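Long-range contacts in beta-n-acetylhexosaminidase (PDB 4AZI), which catalyses, as a family 20 glycoside hydrolase, the removal of terminal beta-linked N-acetylhexosamine residues from the non-reducing ends of glycans: residues K33-D41 with F357-R365; T93-I101 with D168-I176. The protein carries 2 engineered substitutions. All blocks are in the same frame, centred on the assembly; numbering follows the deposited sequence.

Overall arrangement
Interaction 2 lies within the helical layer round the closed eight-stranded barrel, whereas interaction 1 joins that layer to the C-terminal chain; in each, the end of a helix and the loop leading to the next barrel strand take part. Interaction 2 lies between two neighbouring helices of the outer layer, 94-106 and the end of 153-170, whose chains run on into the adjacent strands 110-117 and 176-180. Interaction 1 attaches the chain beyond helix 339-352 to the end of helix 24-37. Each is partly buried, their centres are 21 Å apart, and interaction 2 is nested within the sequence loop closed by interaction 1. Backbone carbonyls and waters carry much of interaction 1, whereas apolar packing round two phenylalanines dominates interaction 2.

Interaction 1 of 2, residues K33-D41 with F357-R365; sequences KASELGYSD and FRANYNALR
Phe-357 directs one ring carbon, CE2, at the face of Tyr-39, where it lies 3.3 Å above the plane and over the ring centre. With centroids 4.7 Å apart and planes at 79°, the pair is a T-shaped (edge-to-face) stack. A chi1 of -72° sets CG of Phe-357 beside its own backbone N, and from there CD2 also packs on the Leu-37 and Gly-38 backbone. The phenol of Tyr-39 is held from outside, its OH bonding to Met-346 O.

Gly-38, the first residue beyond helix 24-37 and of positive phi, has no side chain to hold the chains apart, and its CA lies 3.9 Å from that of Arg-358. Arg-358 N donates to Gly-38 O at 3.1 Å, while Gly-38 CA makes a C-H...O contact to Arg-358 O. One water donates to both Glu-36 O and Arg-358 O; another lies between Ser-35 O and Ala-359 O and accepts from Tyr-361 N.

At Glu-36 the partner is the side chain of Asn-360: its ND2 lies 3.5 Å from Glu-36 CB, and its CB 3.2 Å from Glu-36 O. Asn-360 OD1 receives Asn-362 N, an Asx turn, and Asn-362 ND2 from the opposite face of its plane, which fixes the amide as helix 362-368 begins. Asn-362 ND2 adds a weak bond to Ser-35 OG, and its OD1 binds Lys-107.

Water thus serves Glu-36 O at the helix end, and Arg-358 N the carbonyl of Gly-38 just beyond it, while the T-shaped pair adds apolar packing at the other end, joining the C-terminal region to the first helix of the barrel.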
loop_
_atom_site.group_PDB
_atom_site.type_symbol
_atom_site.label_atom_id
_atom_site.label_comp_id
_atom_site.label_asym_id
_atom_site.label_seq_id
_atom_site.Cartn_x
_atom_site.Cartn_y
_atom_site.Cartn_z
ATOM N N LYS A 33 3.225 10.693 -12.433
ATOM C CA LYS A 33 1.827 10.683 -12.831
ATOM C C LYS A 33 0.910 10.970 -11.656
ATOM O O LYS A 33 -0.088 11.656 -11.820
ATOM C CB LYS A 33 1.445 9.350 -13.483
ATOM C CG LYS A 33 0.150 9.404 -14.277
ATOM C CD LYS A 33 0.273 10.348 -15.466
ATOM C CE LYS A 33 -1.035 10.474 -16.222
ATOM N NZ LYS A 33 -0.921 11.454 -17.346
ATOM N N ALA A 34 1.250 10.447 -10.480
ATOM C CA ALA A 34 0.478 10.732 -9.264
ATOM C C ALA A 34 0.562 12.210 -8.891
ATOM O O ALA A 34 -0.439 12.826 -8.537
ATOM C CB ALA A 34 0.944 9.860 -8.112
ATOM N N SER A 35 1.762 12.774 -8.991
ATOM C CA SER A 35 1.986 14.187 -8.688
ATOM C C SER A 35 1.217 15.125 -9.623
ATOM O O SER A 35 0.714 16.162 -9.186
ATOM C CB SER A 35 3.474 14.523 -8.733
ATOM O OG SER A 35 3.661 15.899 -8.460
ATOM N N GLU A 36 1.131 14.768 -10.904
ATOM C CA GLU A 36 0.448 15.624 -11.860
ATOM C C GLU A 36 -1.066 15.563 -11.675
ATOM O O GLU A 36 -1.766 16.568 -11.859
ATOM C CB GLU A 36 0.826 15.260 -13.301
ATOM C CG GLU A 36 -0.195 14.391 -14.018
ATOM C CD GLU A 36 -0.044 14.418 -15.529
ATOM O OE1 GLU A 36 1.051 14.072 -16.021
ATOM O OE2 GLU A 36 -1.024 14.779 -16.216
ATOM N N LEU A 37 -1.558 14.382 -11.306
ATOM C CA LEU A 37 -2.990 14.136 -11.198
ATOM C C LEU A 37 -3.530 14.555 -9.826
ATOM O O LEU A 37 -4.743 14.618 -9.628
ATOM C CB LEU A 37 -3.308 12.661 -11.497
ATOM C CG LEU A 37 -3.070 12.179 -12.942
ATOM C CD1 LEU A 37 -3.184 10.665 -13.050
ATOM C CD2 LEU A 37 -4.008 12.861 -13.927
ATOM N N GLY A 38 -2.625 14.851 -8.897
ATOM C CA GLY A 38 -3.007 15.389 -7.587
ATOM C C GLY A 38 -3.223 14.390 -6.467
ATOM O O GLY A 38 -3.872 14.709 -5.455
ATOM N N TYR A 39 -2.673 13.189 -6.637
ATOM C CA TYR A 39 -2.591 12.191 -5.568
ATOM C C TYR A 39 -1.669 12.682 -4.458
ATOM O O TYR A 39 -0.919 13.636 -4.655
ATOM C CB TYR A 39 -2.060 10.862 -6.122
ATOM C CG TYR A 39 -3.051 10.124 -6.982
ATOM C CD1 TYR A 39 -3.245 10.472 -8.328
ATOM C CD2 TYR A 39 -3.800 9.073 -6.454
ATOM C CE1 TYR A 39 -4.169 9.805 -9.116
ATOM C CE2 TYR A 39 -4.723 8.393 -7.234
ATOM C CZ TYR A 39 -4.902 8.761 -8.567
ATOM O OH TYR A 39 -5.827 8.083 -9.325
ATOM N N SER A 40 -1.722 12.032 -3.294
ATOM C CA SER A 40 -0.847 12.404 -2.193
ATOM C C SER A 40 0.192 11.331 -1.848
ATOM O O SER A 40 1.209 11.636 -1.224
ATOM C CB SER A 40 -1.668 12.765 -0.943
ATOM O OG SER A 40 -2.464 11.667 -0.538
ATOM N N ASP A 41 -0.070 10.085 -2.239
ATOM C CA ASP A 41 0.765 8.952 -1.816
ATOM C C ASP A 41 0.868 7.853 -2.867
ATOM O O ASP A 41 -0.063 7.646 -3.645
ATOM C CB ASP A 41 0.193 8.323 -0.536
ATOM C CG ASP A 41 0.139 9.299 0.630
ATOM O OD1 ASP A 41 1.144 9.424 1.367
ATOM O OD2 ASP A 41 -0.916 9.941 0.811
ATOM N N PHE A 357 -8.582 15.970 -5.440
ATOM C CA PHE A 357 -7.239 15.921 -6.005
ATOM C C PHE A 357 -6.643 17.300 -6.226
ATOM O O PHE A 357 -7.344 18.234 -6.626
ATOM C CB PHE A 357 -7.255 15.121 -7.310
ATOM C CG PHE A 357 -7.431 13.643 -7.102
ATOM C CD1 PHE A 357 -8.674 13.114 -6.749
ATOM C CD2 PHE A 357 -6.350 12.778 -7.228
ATOM C CE1 PHE A 357 -8.832 11.751 -6.542
ATOM C CE2 PHE A 357 -6.505 11.412 -7.024
ATOM C CZ PHE A 357 -7.747 10.897 -6.682
ATOM N N ARG A 358 -5.342 17.419 -5.973
ATOM C CA ARG A 358 -4.619 18.668 -6.197
ATOM C C ARG A 358 -4.520 18.997 -7.675
ATOM O O ARG A 358 -4.549 18.101 -8.533
ATOM C CB ARG A 358 -3.196 18.596 -5.621
ATOM C CG ARG A 358 -3.107 18.681 -4.103
ATOM C CD ARG A 358 -1.655 18.755 -3.654
ATOM N NE ARG A 358 -1.164 20.131 -3.612
ATOM C CZ ARG A 358 0.117 20.485 -3.491
ATOM N NH1 ARG A 358 1.074 19.561 -3.410
ATOM N NH2 ARG A 358 0.442 21.776 -3.452
ATOM N N ALA A 359 -4.406 20.293 -7.962
ATOM C CA ALA A 359 -3.966 20.763 -9.273
ATOM C C ALA A 359 -2.537 20.273 -9.526
ATOM O O ALA A 359 -1.874 19.767 -8.617
ATOM C CB ALA A 359 -4.035 22.282 -9.329
ATOM N N ASN A 360 -2.069 20.401 -10.763
ATOM C CA ASN A 360 -0.724 19.978 -11.127
ATOM C C ASN A 360 0.284 21.094 -10.878
ATOM O O ASN A 360 0.273 22.118 -11.568
ATOM C CB ASN A 360 -0.684 19.515 -12.589
ATOM C CG ASN A 360 0.692 19.043 -13.030
ATOM O OD1 ASN A 360 1.657 19.033 -12.260
ATOM N ND2 ASN A 360 0.785 18.644 -14.290
ATOM N N TYR A 361 1.159 20.866 -9.905
ATOM C CA TYR A 361 2.118 21.867 -9.446
ATOM C C TYR A 361 3.520 21.704 -10.021
ATOM O O TYR A 361 4.454 22.380 -9.577
ATOM C CB TYR A 361 2.159 21.888 -7.908
ATOM C CG TYR A 361 1.031 22.708 -7.335
ATOM C CD1 TYR A 361 1.166 24.086 -7.174
ATOM C CD2 TYR A 361 -0.185 22.115 -6.986
ATOM C CE1 TYR A 361 0.131 24.853 -6.671
ATOM C CE2 TYR A 361 -1.227 22.872 -6.483
ATOM C CZ TYR A 361 -1.061 24.243 -6.333
ATOM O OH TYR A 361 -2.089 25.005 -5.841
ATOM N N ASN A 362 3.668 20.828 -11.014
ATOM C CA ASN A 362 4.989 20.545 -11.586
ATOM C C ASN A 362 5.589 21.696 -12.385
ATOM O O ASN A 362 6.766 22.013 -12.214
ATOM C CB ASN A 362 4.985 19.252 -12.401
ATOM C CG ASN A 362 5.069 18.017 -11.526
ATOM O OD1 ASN A 362 6.061 17.800 -10.814
ATOM N ND2 ASN A 362 4.023 17.198 -11.568
ATOM N N ALA A 363 4.784 22.317 -13.244
ATOM C CA ALA A 363 5.219 23.505 -13.988
ATOM C C ALA A 363 5.679 24.620 -13.043
ATOM O O ALA A 363 6.690 25.279 -13.304
ATOM C CB ALA A 363 4.124 24.000 -14.926
ATOM N N LEU A 364 4.946 24.810 -11.944
ATOM C CA LEU A 364 5.333 25.766 -10.906
ATOM C C LEU A 364 6.727 25.485 -10.338
ATOM O O LEU A 364 7.545 26.402 -10.241
ATOM C CB LEU A 364 4.287 25.844 -9.779
ATOM C CG LEU A 364 4.568 26.829 -8.632
ATOM C CD1 LEU A 364 4.865 28.227 -9.161
ATOM C CD2 LEU A 364 3.420 26.891 -7.638
ATOM N N ARG A 365 6.994 24.232 -9.971
ATOM C CA ARG A 365 8.301 23.859 -9.419
ATOM C C ARG A 365 9.447 24.075 -10.414
ATOM O O ARG A 365 10.575 24.379 -10.007
ATOM C CB ARG A 365 8.301 22.415 -8.901
ATOM C CG ARG A 365 7.637 22.246 -7.542
ATOM C CD ARG A 365 7.809 20.834 -6.995
ATOM N NE ARG A 365 6.928 19.862 -7.646
ATOM C CZ ARG A 365 5.678 19.607 -7.266
ATOM N NH1 ARG A 365 5.139 20.256 -6.238
ATOM N NH2 ARG A 365 4.961 18.702 -7.916
HETATM O O HOH W 1 0.646 18.636 -7.895
HETATM O O HOH W 2 -4.119 17.746 -11.081
#

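Interaction 2 of 2, residues T93-I101 with D168-I176; sequences TQAEVTELI and DFFAGKTKI. With EDO (1,2-ethanediol), chain E.
Gln-94 O is gripped twice by Thr-98, by the helical N-H at 2.9 Å and by the hydroxyl OG1 at 2.7 Å, the latter donating from 43° out of the carbonyl plane. So held, Thr-98 OG1 meets the edge of the Phe-169 ring, in its plane and 3.4 Å from CE1. Phe-169 projects between the segments because its CG is anti to the backbone N (chi1 166°), and Val-97 CG1 reaches the same rim at CE2. Gln-94 CG packs against CE1. On one face of Phe-169 lies CD of Lys-173, offset toward the rim; a bend at the end of that lysine brings NZ back to Phe-169 O at 2.6 Å. Phe-53 adds an edge-to-face partner.

Phe-170 receives CD2 of Phe-169 over its centre, 3.6 Å above the plane, and Ile-101 CD1 at its edge, 4.1 Å from CE1. Ile-101 CD1 also touches Thr-174 CG2, while its CG2 branch packs on Lys-173 O.

A 1,2-ethanediol, probably from the crystallisation liquor, joins the outer ends: Gln-94 NE2 donates to its O1 at 2.7 Å and Lys-173 NZ to its O2. Between the segments the join is mainly van der Waals packing, without a direct hydrogen bond: Thr-98 and Lys-173 bond within their own segments, and Gln-94 OE1 takes Asp-56 N. The fit thus probably rests on packing of Phe-169, Phe-170, Val-97 and Ile-101.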
loop_
_atom_site.group_PDB
_atom_site.type_symbol
_atom_site.label_atom_id
_atom_site.label_comp_id
_atom_site.label_asym_id
_atom_site.label_seq_id
_atom_site.Cartn_x
_atom_site.Cartn_y
_atom_site.Cartn_z
ATOM N N THR A 93 16.901 -2.480 -4.339
ATOM C CA THR A 93 17.965 -2.309 -3.349
ATOM C C THR A 93 17.609 -1.182 -2.389
ATOM O O THR A 93 16.653 -0.430 -2.630
ATOM C CB THR A 93 19.308 -1.936 -4.006
ATOM O OG1 THR A 93 19.200 -0.632 -4.589
ATOM C CG2 THR A 93 19.727 -2.967 -5.059
ATOM N N GLN A 94 18.386 -1.059 -1.312
ATOM C CA GLN A 94 18.166 -0.018 -0.317
ATOM C C GLN A 94 18.332 1.357 -0.956
ATOM O O GLN A 94 17.519 2.251 -0.728
ATOM C CB GLN A 94 19.111 -0.178 0.877
ATOM C CG GLN A 94 19.027 0.979 1.874
ATOM C CD GLN A 94 19.508 0.620 3.269
ATOM O OE1 GLN A 94 19.634 -0.554 3.616
ATOM N NE2 GLN A 94 19.779 1.639 4.078
ATOM N N ALA A 95 19.382 1.496 -1.768
ATOM C CA ALA A 95 19.675 2.730 -2.489
ATOM C C ALA A 95 18.532 3.165 -3.405
ATOM O O ALA A 95 18.251 4.358 -3.538
ATOM C CB ALA A 95 20.964 2.575 -3.283
ATOM N N GLU A 96 17.878 2.197 -4.039
ATOM C CA GLU A 96 16.766 2.498 -4.933
ATOM C C GLU A 96 15.494 2.969 -4.202
ATOM O O GLU A 96 14.867 3.946 -4.620
ATOM C CB GLU A 96 16.465 1.307 -5.847
ATOM C CG GLU A 96 17.550 1.012 -6.874
ATOM C CD GLU A 96 17.274 -0.248 -7.669
ATOM O OE1 GLU A 96 16.804 -1.244 -7.078
ATOM O OE2 GLU A 96 17.525 -0.245 -8.895
ATOM N N VAL A 97 15.107 2.284 -3.125
ATOM C CA VAL A 97 13.939 2.714 -2.345
ATOM C C VAL A 97 14.209 4.070 -1.674
ATOM O O VAL A 97 13.320 4.919 -1.605
ATOM C CB VAL A 97 13.471 1.636 -1.336
ATOM C CG1 VAL A 97 12.427 2.186 -0.372
ATOM C CG2 VAL A 97 12.916 0.416 -2.061
ATOM N N THR A 98 15.438 4.278 -1.199
ATOM C CA THR A 98 15.822 5.563 -0.593
ATOM C C THR A 98 15.621 6.699 -1.611
ATOM O O THR A 98 15.021 7.728 -1.287
ATOM C CB THR A 98 17.277 5.543 -0.057
ATOM O OG1 THR A 98 17.434 4.447 0.852
ATOM C CG2 THR A 98 17.631 6.842 0.665
ATOM N N GLU A 99 16.097 6.485 -2.837
ATOM C CA GLU A 99 15.942 7.452 -3.929
ATOM C C GLU A 99 14.479 7.689 -4.321
ATOM O O GLU A 99 14.099 8.820 -4.616
ATOM C CB GLU A 99 16.756 7.028 -5.160
ATOM C CG GLU A 99 16.512 7.893 -6.396
ATOM C CD GLU A 99 17.546 7.705 -7.502
ATOM O OE1 GLU A 99 18.371 6.770 -7.412
ATOM O OE2 GLU A 99 17.536 8.499 -8.462
ATOM N N LEU A 100 13.668 6.629 -4.337
ATOM C CA LEU A 100 12.241 6.767 -4.667
ATOM C C LEU A 100 11.524 7.637 -3.631
ATOM O O LEU A 100 10.745 8.526 -3.981
ATOM C CB LEU A 100 11.562 5.394 -4.799
ATOM C CG LEU A 100 10.071 5.343 -5.159
ATOM C CD1 LEU A 100 9.808 5.830 -6.586
ATOM C CD2 LEU A 100 9.553 3.925 -4.979
ATOM N N ILE A 101 11.805 7.376 -2.360
ATOM C CA ILE A 101 11.247 8.151 -1.256
ATOM C C ILE A 101 11.653 9.634 -1.304
ATOM O O ILE A 101 10.800 10.510 -1.196
ATOM C CB ILE A 101 11.599 7.506 0.100
ATOM C CG1 ILE A 101 10.982 6.096 0.178
ATOM C CG2 ILE A 101 11.122 8.387 1.256
ATOM C CD1 ILE A 101 11.315 5.325 1.441
ATOM N N ASP A 168 12.649 -0.652 10.769
ATOM C CA ASP A 168 13.823 0.148 11.124
ATOM C C ASP A 168 14.263 1.066 9.970
ATOM O O ASP A 168 14.526 2.254 10.189
ATOM C CB ASP A 168 14.975 -0.739 11.665
ATOM C CG ASP A 168 14.646 -1.364 13.043
ATOM O OD1 ASP A 168 13.763 -0.837 13.729
ATOM O OD2 ASP A 168 15.262 -2.379 13.452
ATOM N N PHE A 169 14.306 0.538 8.747
ATOM C CA PHE A 169 14.668 1.364 7.578
ATOM C C PHE A 169 13.633 2.464 7.267
ATOM O O PHE A 169 14.010 3.602 6.991
ATOM C CB PHE A 169 14.946 0.491 6.348
ATOM C CG PHE A 169 14.988 1.257 5.051
ATOM C CD1 PHE A 169 16.157 1.896 4.639
ATOM C CD2 PHE A 169 13.856 1.341 4.239
ATOM C CE1 PHE A 169 16.195 2.605 3.447
ATOM C CE2 PHE A 169 13.886 2.053 3.041
ATOM C CZ PHE A 169 15.055 2.691 2.654
ATOM N N PHE A 170 12.344 2.128 7.330
ATOM C CA PHE A 170 11.277 3.092 7.034
ATOM C C PHE A 170 11.014 4.112 8.145
ATOM O O PHE A 170 10.511 5.194 7.858
ATOM C CB PHE A 170 9.967 2.385 6.633
ATOM C CG PHE A 170 10.057 1.649 5.331
ATOM C CD1 PHE A 170 10.264 2.335 4.145
ATOM C CD2 PHE A 170 9.944 0.260 5.291
ATOM C CE1 PHE A 170 10.358 1.655 2.939
ATOM C CE2 PHE A 170 10.041 -0.427 4.091
ATOM C CZ PHE A 170 10.250 0.272 2.912
ATOM N N ALA A 171 11.354 3.771 9.394
ATOM C CA ALA A 171 11.213 4.701 10.516
ATOM C C ALA A 171 11.834 6.046 10.178
ATOM O O ALA A 171 13.025 6.134 9.875
ATOM C CB ALA A 171 11.835 4.126 11.787
ATOM N N GLY A 172 11.012 7.088 10.199
ATOM C CA GLY A 172 11.459 8.434 9.867
ATOM C C GLY A 172 11.613 8.732 8.385
ATOM O O GLY A 172 12.056 9.816 8.024
ATOM N N LYS A 173 11.253 7.777 7.525
ATOM C CA LYS A 173 11.251 7.993 6.073
ATOM C C LYS A 173 9.817 8.032 5.528
ATOM O O LYS A 173 9.532 8.694 4.527
ATOM C CB LYS A 173 12.065 6.904 5.358
ATOM C CG LYS A 173 13.551 6.867 5.729
ATOM C CD LYS A 173 14.342 5.948 4.807
ATOM C CE LYS A 173 15.806 5.833 5.227
ATOM N NZ LYS A 173 15.980 5.334 6.626
ATOM N N THR A 174 8.919 7.312 6.191
ATOM C CA THR A 174 7.513 7.247 5.806
ATOM C C THR A 174 6.668 7.448 7.070
ATOM O O THR A 174 7.162 7.267 8.187
ATOM C CB THR A 174 7.180 5.901 5.110
ATOM O OG1 THR A 174 7.388 4.811 6.014
ATOM C CG2 THR A 174 8.064 5.681 3.872
ATOM N N LYS A 175 5.411 7.852 6.910
ATOM C CA LYS A 175 4.515 7.964 8.066
ATOM C C LYS A 175 3.855 6.629 8.354
ATOM O O LYS A 175 3.634 6.281 9.517
ATOM C CB LYS A 175 3.412 9.005 7.842
ATOM C CG LYS A 175 3.866 10.421 7.518
ATOM C CD LYS A 175 2.634 11.323 7.398
ATOM C CE LYS A 175 3.010 12.795 7.329
ATOM N NZ LYS A 175 3.698 13.160 6.061
ATOM N N ILE A 176 3.507 5.899 7.294
ATOM C CA ILE A 176 2.676 4.694 7.438
ATOM C C ILE A 176 3.442 3.422 7.088
ATOM O O ILE A 176 4.316 3.441 6.240
ATOM C CB ILE A 176 1.368 4.790 6.614
ATOM C CG1 ILE A 176 0.520 5.977 7.088
ATOM C CG2 ILE A 176 0.541 3.506 6.744
ATOM C CD1 ILE A 176 -0.493 6.502 6.083
HETATM C C1 EDO E . 19.147 2.364 7.061
HETATM O O1 EDO E . 20.276 1.539 6.765
HETATM C C2 EDO E . 19.541 3.816 6.827
HETATM O O2 EDO E . 18.540 4.438 6.011
#